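Local atomic coordinates of aminotransferase (Bacillus subtilis, PDB entry 6L1O), a protein that transfers amino groups using pyridoxal 5'-phosphate as cofactor and belongs to the pathway that makes the dipeptide antibiotic bacilysin. Residues D119-Y131 against K167-T180. Residues are numbered along the deposited sequence; the frame is centred on the assembly and turned at random.
Sequences DIALVPNPGYPEY and KAKLMFLNYPNNPT. With PLP (pyridoxal-5'-phosphate), chain E.
Lys-167 opens the pairing of two parallel strands: its O accepts Ile-120 N at 3.0 Å, with the donor standing well above the carbonyl plane. Ala-168 then sets its CB against CG2 of Ile-120 and CD1 of Leu-122. At Lys-169 the N-H returns to Ile-120 O while CG lies against Asp-119 OD2, which is hydrogen-bonded by Asn-116 N; the lysine's NZ reaches Asn-200 O instead. Here the register slips by one residue, a beta bulge, so Leu-170 rather than Lys-169 faces Ala-121. Leu-122 N binds Leu-170 O at 2.8 Å and Leu-122 O receives Phe-172 N. The two strands, 120-125 and 168-174, are neighbours within the mixed seven-stranded sheet at the heart of the class I aminotransferase fold, and the loops beyond their C-terminal ends supply part of the cofactor site. Phe-172, with CG beside its backbone N (chi1 -72°), lays its ring on Tyr-131 in an offset stack, centroids 4.5 Å apart and planes only 12° from parallel. Leu-170 CD2 lies toward the rim of the phenylalanine's other face, and Tyr-128 CB likewise on Tyr-131. Asn-174 CB meets the hydroxyl edge of Tyr-131, 3.3 Å from OH, and Asp-206 binds both residues, through OD2 to the hydroxyl and through its backbone O to Asn-174 ND2. Asn-174 OD1 in turn accepts Asn-178 N, holding the backbone of this PLP-binding residue. Asn-178 stretches out from the chain, CG trans to N (chi1 178°), and its ND2 gives a hydrogen bond to PLP O3 at 2.8 Å, while Tyr-128 spreads one ring face over the pyridine, PLP C2 standing 3.6 Å above its centre. Pro-179, after a cis peptide bond, rests CD on CB of Pro-126, and Thr-180 CG2 touches Pro-126 CG at 4.0 Å.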
loop_
_atom_site.group_PDB
_atom_site.type_symbol
_atom_site.label_atom_id
_atom_site.label_comp_id
_atom_site.label_asym_id
_atom_site.label_seq_id
_atom_site.Cartn_x
_atom_site.Cartn_y
_atom_site.Cartn_z
ATOM N N ASP B 119 -18.879 -4.690 -14.698
ATOM C CA ASP B 119 -19.075 -6.047 -14.248
ATOM C C ASP B 119 -19.911 -6.018 -12.932
ATOM O O ASP B 119 -20.000 -5.034 -12.286
ATOM C CB ASP B 119 -17.725 -6.710 -13.942
ATOM C CG ASP B 119 -16.945 -7.143 -15.172
ATOM O OD1 ASP B 119 -17.487 -7.152 -16.263
ATOM O OD2 ASP B 119 -15.772 -7.520 -15.039
ATOM N N ILE B 120 -20.492 -7.129 -12.565
ATOM C CA ILE B 120 -21.220 -7.283 -11.326
ATOM C C ILE B 120 -20.324 -8.002 -10.334
ATOM O O ILE B 120 -19.639 -8.957 -10.700
ATOM C CB ILE B 120 -22.547 -8.055 -11.526
ATOM C CG1 ILE B 120 -23.610 -7.072 -12.026
ATOM C CG2 ILE B 120 -23.011 -8.728 -10.238
ATOM C CD1 ILE B 120 -24.898 -7.691 -12.533
ATOM N N ALA B 121 -20.353 -7.546 -9.075
ATOM C CA ALA B 121 -19.740 -8.274 -7.958
ATOM C C ALA B 121 -20.868 -8.746 -7.012
ATOM O O ALA B 121 -21.734 -7.963 -6.638
ATOM C CB ALA B 121 -18.753 -7.394 -7.223
ATOM N N LEU B 122 -20.864 -10.022 -6.707
ATOM C CA LEU B 122 -21.777 -10.601 -5.754
ATOM C C LEU B 122 -21.236 -10.413 -4.321
ATOM O O LEU B 122 -20.144 -10.933 -4.017
ATOM C CB LEU B 122 -21.941 -12.081 -6.029
ATOM C CG LEU B 122 -22.571 -12.461 -7.388
ATOM C CD1 LEU B 122 -22.290 -13.907 -7.722
ATOM C CD2 LEU B 122 -24.043 -12.184 -7.312
ATOM N N VAL B 123 -22.005 -9.722 -3.475
ATOM C CA VAL B 123 -21.584 -9.358 -2.144
ATOM C C VAL B 123 -22.628 -9.757 -1.104
ATOM O O VAL B 123 -23.814 -9.497 -1.277
ATOM C CB VAL B 123 -21.337 -7.825 -2.014
ATOM C CG1 VAL B 123 -20.960 -7.432 -0.598
ATOM C CG2 VAL B 123 -20.238 -7.373 -2.949
ATOM N N PRO B 124 -22.181 -10.384 0.000
ATOM C CA PRO B 124 -23.138 -10.772 1.058
ATOM C C PRO B 124 -23.745 -9.591 1.795
ATOM O O PRO B 124 -23.117 -8.537 2.004
ATOM C CB PRO B 124 -22.281 -11.690 1.985
ATOM C CG PRO B 124 -20.923 -11.246 1.754
ATOM C CD PRO B 124 -20.823 -10.867 0.307
ATOM N N ASN B 125 -25.003 -9.774 2.216
ATOM C CA ASN B 125 -25.744 -8.771 2.999
ATOM C C ASN B 125 -26.371 -9.574 4.152
ATOM O O ASN B 125 -27.293 -10.371 3.931
ATOM C CB ASN B 125 -26.770 -8.048 2.117
ATOM C CG ASN B 125 -27.614 -7.050 2.850
ATOM O OD1 ASN B 125 -27.453 -6.789 4.028
ATOM N ND2 ASN B 125 -28.572 -6.479 2.142
ATOM N N PRO B 126 -25.859 -9.402 5.374
ATOM C CA PRO B 126 -24.818 -8.417 5.777
ATOM C C PRO B 126 -23.428 -8.792 5.363
ATOM O O PRO B 126 -23.155 -9.938 5.126
ATOM C CB PRO B 126 -24.945 -8.355 7.304
ATOM C CG PRO B 126 -25.627 -9.582 7.690
ATOM C CD PRO B 126 -26.493 -10.026 6.552
ATOM N N GLY B 127 -22.541 -7.791 5.310
ATOM C CA GLY B 127 -21.173 -8.024 4.885
ATOM C C GLY B 127 -20.262 -6.850 5.284
ATOM O O GLY B 127 -20.694 -5.712 5.448
ATOM N N TYR B 128 -18.997 -7.167 5.419
ATOM C CA TYR B 128 -17.952 -6.165 5.638
ATOM C C TYR B 128 -18.096 -4.981 4.641
ATOM O O TYR B 128 -17.942 -5.171 3.434
ATOM C CB TYR B 128 -16.644 -6.845 5.444
ATOM C CG TYR B 128 -15.414 -6.152 5.881
ATOM C CD1 TYR B 128 -15.299 -5.650 7.187
ATOM C CD2 TYR B 128 -14.296 -6.088 5.047
ATOM C CE1 TYR B 128 -14.145 -5.037 7.618
ATOM C CE2 TYR B 128 -13.100 -5.503 5.487
ATOM C CZ TYR B 128 -13.031 -5.017 6.769
ATOM O OH TYR B 128 -11.885 -4.429 7.221
ATOM N N PRO B 129 -18.367 -3.766 5.144
ATOM C CA PRO B 129 -18.611 -2.610 4.253
ATOM C C PRO B 129 -17.415 -2.264 3.340
ATOM O O PRO B 129 -17.577 -1.631 2.308
ATOM C CB PRO B 129 -18.904 -1.451 5.223
ATOM C CG PRO B 129 -18.529 -1.923 6.552
ATOM C CD PRO B 129 -18.576 -3.422 6.555
ATOM N N GLU B 130 -16.217 -2.686 3.692
ATOM C CA GLU B 130 -15.073 -2.327 2.864
ATOM C C GLU B 130 -15.072 -3.031 1.534
ATOM O O GLU B 130 -14.436 -2.534 0.606
ATOM C CB GLU B 130 -13.721 -2.536 3.617
ATOM C CG GLU B 130 -13.393 -1.433 4.624
ATOM C CD GLU B 130 -13.306 -0.009 4.009
ATOM O OE1 GLU B 130 -12.775 0.167 2.837
ATOM O OE2 GLU B 130 -13.748 0.968 4.701
ATOM N N TYR B 131 -15.841 -4.117 1.383
ATOM C CA TYR B 131 -16.007 -4.761 0.085
ATOM C C TYR B 131 -16.522 -3.768 -0.955
ATOM O O TYR B 131 -16.212 -3.876 -2.133
ATOM C CB TYR B 131 -16.967 -5.973 0.126
ATOM C CG TYR B 131 -16.550 -7.100 1.027
ATOM C CD1 TYR B 131 -15.194 -7.369 1.246
ATOM C CD2 TYR B 131 -17.495 -7.891 1.693
ATOM C CE1 TYR B 131 -14.785 -8.372 2.077
ATOM C CE2 TYR B 131 -17.081 -8.940 2.543
ATOM C CZ TYR B 131 -15.734 -9.155 2.741
ATOM O OH TYR B 131 -15.283 -10.109 3.603
ATOM N N LYS B 167 -22.788 -11.240 -16.306
ATOM C CA LYS B 167 -22.064 -10.048 -15.872
ATOM C C LYS B 167 -21.321 -10.241 -14.547
ATOM O O LYS B 167 -20.366 -9.526 -14.290
ATOM C CB LYS B 167 -22.968 -8.837 -15.791
ATOM C CG LYS B 167 -23.414 -8.346 -17.168
ATOM C CD LYS B 167 -22.247 -8.417 -18.177
ATOM C CE LYS B 167 -22.552 -7.744 -19.499
ATOM N NZ LYS B 167 -22.264 -8.719 -20.612
ATOM N N ALA B 168 -21.755 -11.224 -13.764
ATOM C CA ALA B 168 -21.117 -11.515 -12.455
ATOM C C ALA B 168 -19.726 -12.093 -12.619
ATOM O O ALA B 168 -19.546 -13.173 -13.090
ATOM C CB ALA B 168 -21.979 -12.427 -11.622
ATOM N N LYS B 169 -18.714 -11.324 -12.226
ATOM C CA LYS B 169 -17.317 -11.765 -12.388
ATOM C C LYS B 169 -16.552 -12.022 -11.106
ATOM O O LYS B 169 -15.501 -12.649 -11.133
ATOM C CB LYS B 169 -16.580 -10.787 -13.244
ATOM C CG LYS B 169 -17.134 -10.652 -14.651
ATOM C CD LYS B 169 -17.219 -11.972 -15.442
ATOM C CE LYS B 169 -15.828 -12.579 -15.724
ATOM N NZ LYS B 169 -15.841 -14.092 -15.718
ATOM N N LEU B 170 -17.123 -11.624 -9.979
ATOM C CA LEU B 170 -16.466 -11.790 -8.696
ATOM C C LEU B 170 -17.490 -11.935 -7.598
ATOM O O LEU B 170 -18.507 -11.257 -7.594
ATOM C CB LEU B 170 -15.581 -10.611 -8.413
ATOM C CG LEU B 170 -14.709 -10.751 -7.137
ATOM C CD1 LEU B 170 -13.237 -10.574 -7.418
ATOM C CD2 LEU B 170 -15.167 -9.775 -6.116
ATOM N N MET B 171 -17.202 -12.835 -6.671
ATOM C CA MET B 171 -17.966 -12.992 -5.489
ATOM C C MET B 171 -17.072 -12.923 -4.223
ATOM O O MET B 171 -16.043 -13.529 -4.191
ATOM C CB MET B 171 -18.644 -14.367 -5.528
ATOM C CG MET B 171 -19.406 -14.692 -4.214
ATOM S SD MET B 171 -20.297 -16.249 -4.252
ATOM C CE MET B 171 -19.085 -17.467 -4.312
ATOM N N PHE B 172 -17.564 -12.260 -3.194
ATOM C CA PHE B 172 -16.974 -12.303 -1.833
ATOM C C PHE B 172 -17.709 -13.222 -0.893
ATOM O O PHE B 172 -18.947 -13.200 -0.815
ATOM C CB PHE B 172 -16.978 -10.890 -1.215
ATOM C CG PHE B 172 -15.976 -9.959 -1.827
ATOM C CD1 PHE B 172 -14.621 -10.238 -1.746
ATOM C CD2 PHE B 172 -16.387 -8.788 -2.422
ATOM C CE1 PHE B 172 -13.675 -9.375 -2.324
ATOM C CE2 PHE B 172 -15.461 -7.904 -2.962
ATOM C CZ PHE B 172 -14.117 -8.189 -2.898
ATOM N N LEU B 173 -16.960 -14.009 -0.124
ATOM C CA LEU B 173 -17.500 -14.719 0.982
ATOM C C LEU B 173 -16.562 -14.504 2.202
ATOM O O LEU B 173 -15.381 -14.310 2.029
ATOM C CB LEU B 173 -17.600 -16.213 0.638
ATOM C CG LEU B 173 -18.486 -16.600 -0.549
ATOM C CD1 LEU B 173 -18.226 -18.065 -0.905
ATOM C CD2 LEU B 173 -19.922 -16.345 -0.225
ATOM N N ASN B 174 -17.100 -14.587 3.405
ATOM C CA ASN B 174 -16.362 -14.316 4.612
ATOM C C ASN B 174 -16.794 -15.214 5.768
ATOM O O ASN B 174 -17.792 -14.925 6.420
ATOM C CB ASN B 174 -16.560 -12.841 4.958
ATOM C CG ASN B 174 -15.984 -12.442 6.277
ATOM O OD1 ASN B 174 -16.605 -11.724 7.024
ATOM N ND2 ASN B 174 -14.790 -12.912 6.581
ATOM N N TYR B 175 -16.061 -16.282 6.027
ATOM C CA TYR B 175 -16.335 -17.197 7.168
ATOM C C TYR B 175 -15.056 -17.631 7.859
ATOM O O TYR B 175 -14.101 -18.017 7.201
ATOM C CB TYR B 175 -17.216 -18.409 6.762
ATOM C CG TYR B 175 -18.541 -17.952 6.140
ATOM C CD1 TYR B 175 -19.630 -17.642 6.933
ATOM C CD2 TYR B 175 -18.652 -17.742 4.783
ATOM C CE1 TYR B 175 -20.772 -17.183 6.390
ATOM C CE2 TYR B 175 -19.816 -17.257 4.231
ATOM C CZ TYR B 175 -20.869 -16.969 5.031
ATOM O OH TYR B 175 -22.031 -16.458 4.482
ATOM N N PRO B 176 -15.017 -17.575 9.196
ATOM C CA PRO B 176 -16.013 -17.077 10.165
ATOM C C PRO B 176 -16.387 -15.680 9.893
ATOM O O PRO B 176 -15.532 -14.893 9.509
ATOM C CB PRO B 176 -15.296 -17.249 11.531
ATOM C CG PRO B 176 -14.290 -18.284 11.274
ATOM C CD PRO B 176 -13.786 -17.977 9.887
ATOM N N ASN B 177 -17.677 -15.341 10.044
ATOM C CA ASN B 177 -18.273 -14.131 9.435
ATOM C C ASN B 177 -18.346 -12.879 10.319
ATOM O O ASN B 177 -18.708 -12.925 11.481
ATOM C CB ASN B 177 -19.677 -14.485 8.975
ATOM C CG ASN B 177 -20.395 -13.359 8.298
ATOM O OD1 ASN B 177 -21.193 -12.666 8.908
ATOM N ND2 ASN B 177 -20.079 -13.130 7.065
ATOM N N ASN B 178 -17.990 -11.766 9.724
ATOM C CA ASN B 178 -18.155 -10.437 10.272
ATOM C C ASN B 178 -19.347 -9.858 9.510
ATOM O O ASN B 178 -19.260 -9.651 8.337
ATOM C CB ASN B 178 -16.900 -9.610 10.016
ATOM C CG ASN B 178 -17.009 -8.181 10.506
ATOM O OD1 ASN B 178 -18.025 -7.749 11.060
ATOM N ND2 ASN B 178 -15.953 -7.399 10.246
ATOM N N PRO B 179 -20.461 -9.574 10.195
ATOM C CA PRO B 179 -20.612 -9.424 11.627
ATOM C C PRO B 179 -21.347 -10.532 12.371
ATOM O O PRO B 179 -21.564 -10.345 13.530
ATOM C CB PRO B 179 -21.434 -8.146 11.688
ATOM C CG PRO B 179 -22.439 -8.401 10.615
ATOM C CD PRO B 179 -21.655 -9.026 9.492
ATOM N N THR B 180 -21.741 -11.639 11.712
ATOM C CA THR B 180 -22.734 -12.497 12.293
ATOM C C THR B 180 -22.159 -13.528 13.239
ATOM O O THR B 180 -22.881 -14.016 14.051
ATOM C CB THR B 180 -23.599 -13.249 11.271
ATOM O OG1 THR B 180 -22.799 -14.127 10.478
ATOM C CG2 THR B 180 -24.419 -12.309 10.417
HETATM N N1 PLP E . -11.927 -8.811 6.498
HETATM C C2 PLP E . -12.800 -8.647 7.509
HETATM C C2A PLP E . -14.238 -9.054 7.376
HETATM C C3 PLP E . -12.395 -7.964 8.716
HETATM O O3 PLP E . -13.213 -7.720 9.746
HETATM C C4 PLP E . -11.024 -7.608 8.796
HETATM C C4A PLP E . -10.737 -6.597 9.877
HETATM C C5 PLP E . -10.133 -7.831 7.665
HETATM C C6 PLP E . -10.645 -8.476 6.550
HETATM C C5A PLP E . -8.662 -7.542 7.720
HETATM O O4P PLP E . -8.305 -6.236 7.851
HETATM P P PLP E . -6.737 -5.808 7.673
HETATM O O1P PLP E . -6.761 -4.737 6.642
HETATM O O2P PLP E . -5.871 -7.006 7.346
HETATM O O3P PLP E . -6.354 -5.286 9.030
#